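PDB 6PWK: GGDEF and EAL domain-containing protein from Vibrio cholerae O1 str. 2010EL-1786, which binds the second messenger c-di-GMP and probably acts as a LapD-type receptor in the signalling circuit that controls large adhesins in biofilm formation. Local coordinates for residues A[304-307]-A[308-311]. Sequence-based numbering, arbitrary orientation.
Sequences EIPE and GCFV. With MG (magnesium ion), chain E.
Ile305 and Phe310 meet where strand 301-305 of the EAL-domain beta/alpha barrel gives way to a short helix; the strand carries the metal ligand Glu304 and, one residue later, Ile305, which packs against the helical turn that follows. The CG2 methyl of Ile305 lies 3.5 Å from CE2 of Phe310, approaching the ring obliquely while the two side chains cross at about a right angle. The same methyl sits 3.6 Å from CB of Cys309; with chi1 at -59°, CG1 is anti to the carbonyl carbon and CG2 opposite the backbone N, which turns the methyl to Cys309 and Phe310. SG of Cys309 extends the apolar patch to CD of Pro306, 4.0 Å away.

The turn itself is held by the backbone. Cys309 N donates to Pro306 O over 3.0 Å, while Glu307 O receives only weak bonds from the amides of Phe310 and Val311.

Farther out, Phe310 meets Phe349 edge-to-face and also touches the ring of Tyr345. The carboxylate of Glu307, reached by a chain extended beyond CG (chi2 169°), is bonded through OE1 with Tyr345 OH and Gly337 N and through OE2 with Asn339 N, which ties this turn to the residues that follow strand 330-336. Glu304 joins Glu218, Asn272 and Asp334 around the magnesium ion: its OE2 forms a salt bridge with Lys355 and a hydrogen bond with Tyr353, bonds that would steady the carboxylate, while OE1 binds magnesium at 2.2 Å.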
ATOM      1  N   GLU A 304      -3.844  21.530  -9.539  1.00 56.20           N
ATOM      2  CA  GLU A 304      -4.857  20.821 -10.312  1.00 53.42           C
ATOM      3  C   GLU A 304      -4.809  19.345  -9.935  1.00 53.10           C
ATOM      4  O   GLU A 304      -3.836  18.648 -10.241  1.00 54.86           O
ATOM      5  CB  GLU A 304      -4.635  21.026 -11.808  1.00 51.67           C
ATOM      6  CG  GLU A 304      -5.914  20.974 -12.625  1.00 66.05           C
ATOM      7  CD  GLU A 304      -5.862  21.866 -13.852  1.00 65.09           C
ATOM      8  OE1 GLU A 304      -5.524  21.364 -14.945  1.00 64.66           O
ATOM      9  OE2 GLU A 304      -6.152  23.074 -13.722  1.00 58.51           O
ATOM     10  N   ILE A 305      -5.856  18.872  -9.276  1.00 48.66           N
ATOM     11  CA  ILE A 305      -5.926  17.514  -8.743  1.00 53.95           C
ATOM     12  C   ILE A 305      -6.907  16.717  -9.593  1.00 49.37           C
ATOM     13  O   ILE A 305      -8.032  17.180  -9.815  1.00 47.58           O
ATOM     14  CB  ILE A 305      -6.360  17.508  -7.265  1.00 59.42           C
ATOM     15  CG1 ILE A 305      -5.376  18.328  -6.426  1.00 59.89           C
ATOM     16  CG2 ILE A 305      -6.461  16.090  -6.746  1.00 62.90           C
ATOM     17  CD1 ILE A 305      -5.804  18.510  -4.989  1.00 68.90           C
ATOM     18  N   PRO A 306      -6.531  15.536 -10.085  1.00 49.69           N
ATOM     19  CA  PRO A 306      -7.461  14.752 -10.904  1.00 53.24           C
ATOM     20  C   PRO A 306      -8.670  14.308 -10.096  1.00 63.45           C
ATOM     21  O   PRO A 306      -8.591  14.092  -8.885  1.00 61.97           O
ATOM     22  CB  PRO A 306      -6.617  13.550 -11.352  1.00 49.51           C
ATOM     23  CG  PRO A 306      -5.193  13.968 -11.141  1.00 44.72           C
ATOM     24  CD  PRO A 306      -5.225  14.874  -9.952  1.00 48.37           C
ATOM     25  N   GLU A 307      -9.803  14.175 -10.790  1.00 67.53           N
ATOM     26  CA  GLU A 307     -11.029  13.742 -10.127  1.00 66.39           C
ATOM     27  C   GLU A 307     -10.873  12.357  -9.509  1.00 65.40           C
ATOM     28  O   GLU A 307     -11.498  12.063  -8.483  1.00 68.90           O
ATOM     29  CB  GLU A 307     -12.194  13.762 -11.117  1.00 63.79           C
ATOM     30  CG  GLU A 307     -13.497  13.207 -10.561  1.00 70.84           C
ATOM     31  CD  GLU A 307     -14.678  13.475 -11.467  1.00 79.46           C
ATOM     32  OE1 GLU A 307     -15.388  14.478 -11.240  1.00 81.98           O
ATOM     33  OE2 GLU A 307     -14.894  12.685 -12.410  1.00 82.81           O
ATOM     34  N   GLY A 308     -10.040  11.504 -10.108  1.00 60.89           N
ATOM     35  CA  GLY A 308      -9.816  10.182  -9.549  1.00 57.13           C
ATOM     36  C   GLY A 308      -9.265  10.212  -8.137  1.00 65.34           C
ATOM     37  O   GLY A 308      -9.509   9.291  -7.353  1.00 63.15           O
ATOM     38  N   CYS A 309      -8.516  11.262  -7.790  1.00 67.28           N
ATOM     39  CA  CYS A 309      -8.016  11.396  -6.425  1.00 60.37           C
ATOM     40  C   CYS A 309      -9.160  11.544  -5.433  1.00 62.14           C
ATOM     41  O   CYS A 309      -9.192  10.871  -4.398  1.00 66.87           O
ATOM     42  CB  CYS A 309      -7.077  12.594  -6.317  1.00 56.51           C
ATOM     43  SG  CYS A 309      -5.408  12.314  -6.901  1.00 65.83           S
ATOM     44  N   PHE A 310     -10.111  12.428  -5.735  1.00 58.40           N
ATOM     45  CA  PHE A 310     -11.160  12.744  -4.772  1.00 61.93           C
ATOM     46  C   PHE A 310     -12.074  11.554  -4.511  1.00 65.28           C
ATOM     47  O   PHE A 310     -12.580  11.397  -3.393  1.00 75.75           O
ATOM     48  CB  PHE A 310     -11.978  13.939  -5.260  1.00 67.13           C
ATOM     49  CG  PHE A 310     -11.213  15.232  -5.289  1.00 59.97           C
ATOM     50  CD1 PHE A 310     -11.122  16.026  -4.157  1.00 50.23           C
ATOM     51  CD2 PHE A 310     -10.593  15.660  -6.452  1.00 56.49           C
ATOM     52  CE1 PHE A 310     -10.423  17.218  -4.182  1.00 48.34           C
ATOM     53  CE2 PHE A 310      -9.894  16.851  -6.483  1.00 55.52           C
ATOM     54  CZ  PHE A 310      -9.807  17.630  -5.347  1.00 56.63           C
ATOM     55  N   VAL A 311     -12.299  10.705  -5.513  1.00 62.65           N
ATOM     56  CA  VAL A 311     -13.238   9.601  -5.337  1.00 73.58           C
ATOM     57  C   VAL A 311     -12.539   8.309  -4.913  1.00 74.31           C
ATOM     58  O   VAL A 311     -13.161   7.456  -4.275  1.00 75.88           O
ATOM     59  CB  VAL A 311     -14.068   9.392  -6.619  1.00 74.82           C
ATOM     60  CG1 VAL A 311     -14.211  10.699  -7.387  1.00 80.73           C
ATOM     61  CG2 VAL A 311     -13.472   8.300  -7.501  1.00 70.11           C
TER
HETATM   62 MG    MG E 703      -4.973  19.573 -16.019  1.00 45.01          MG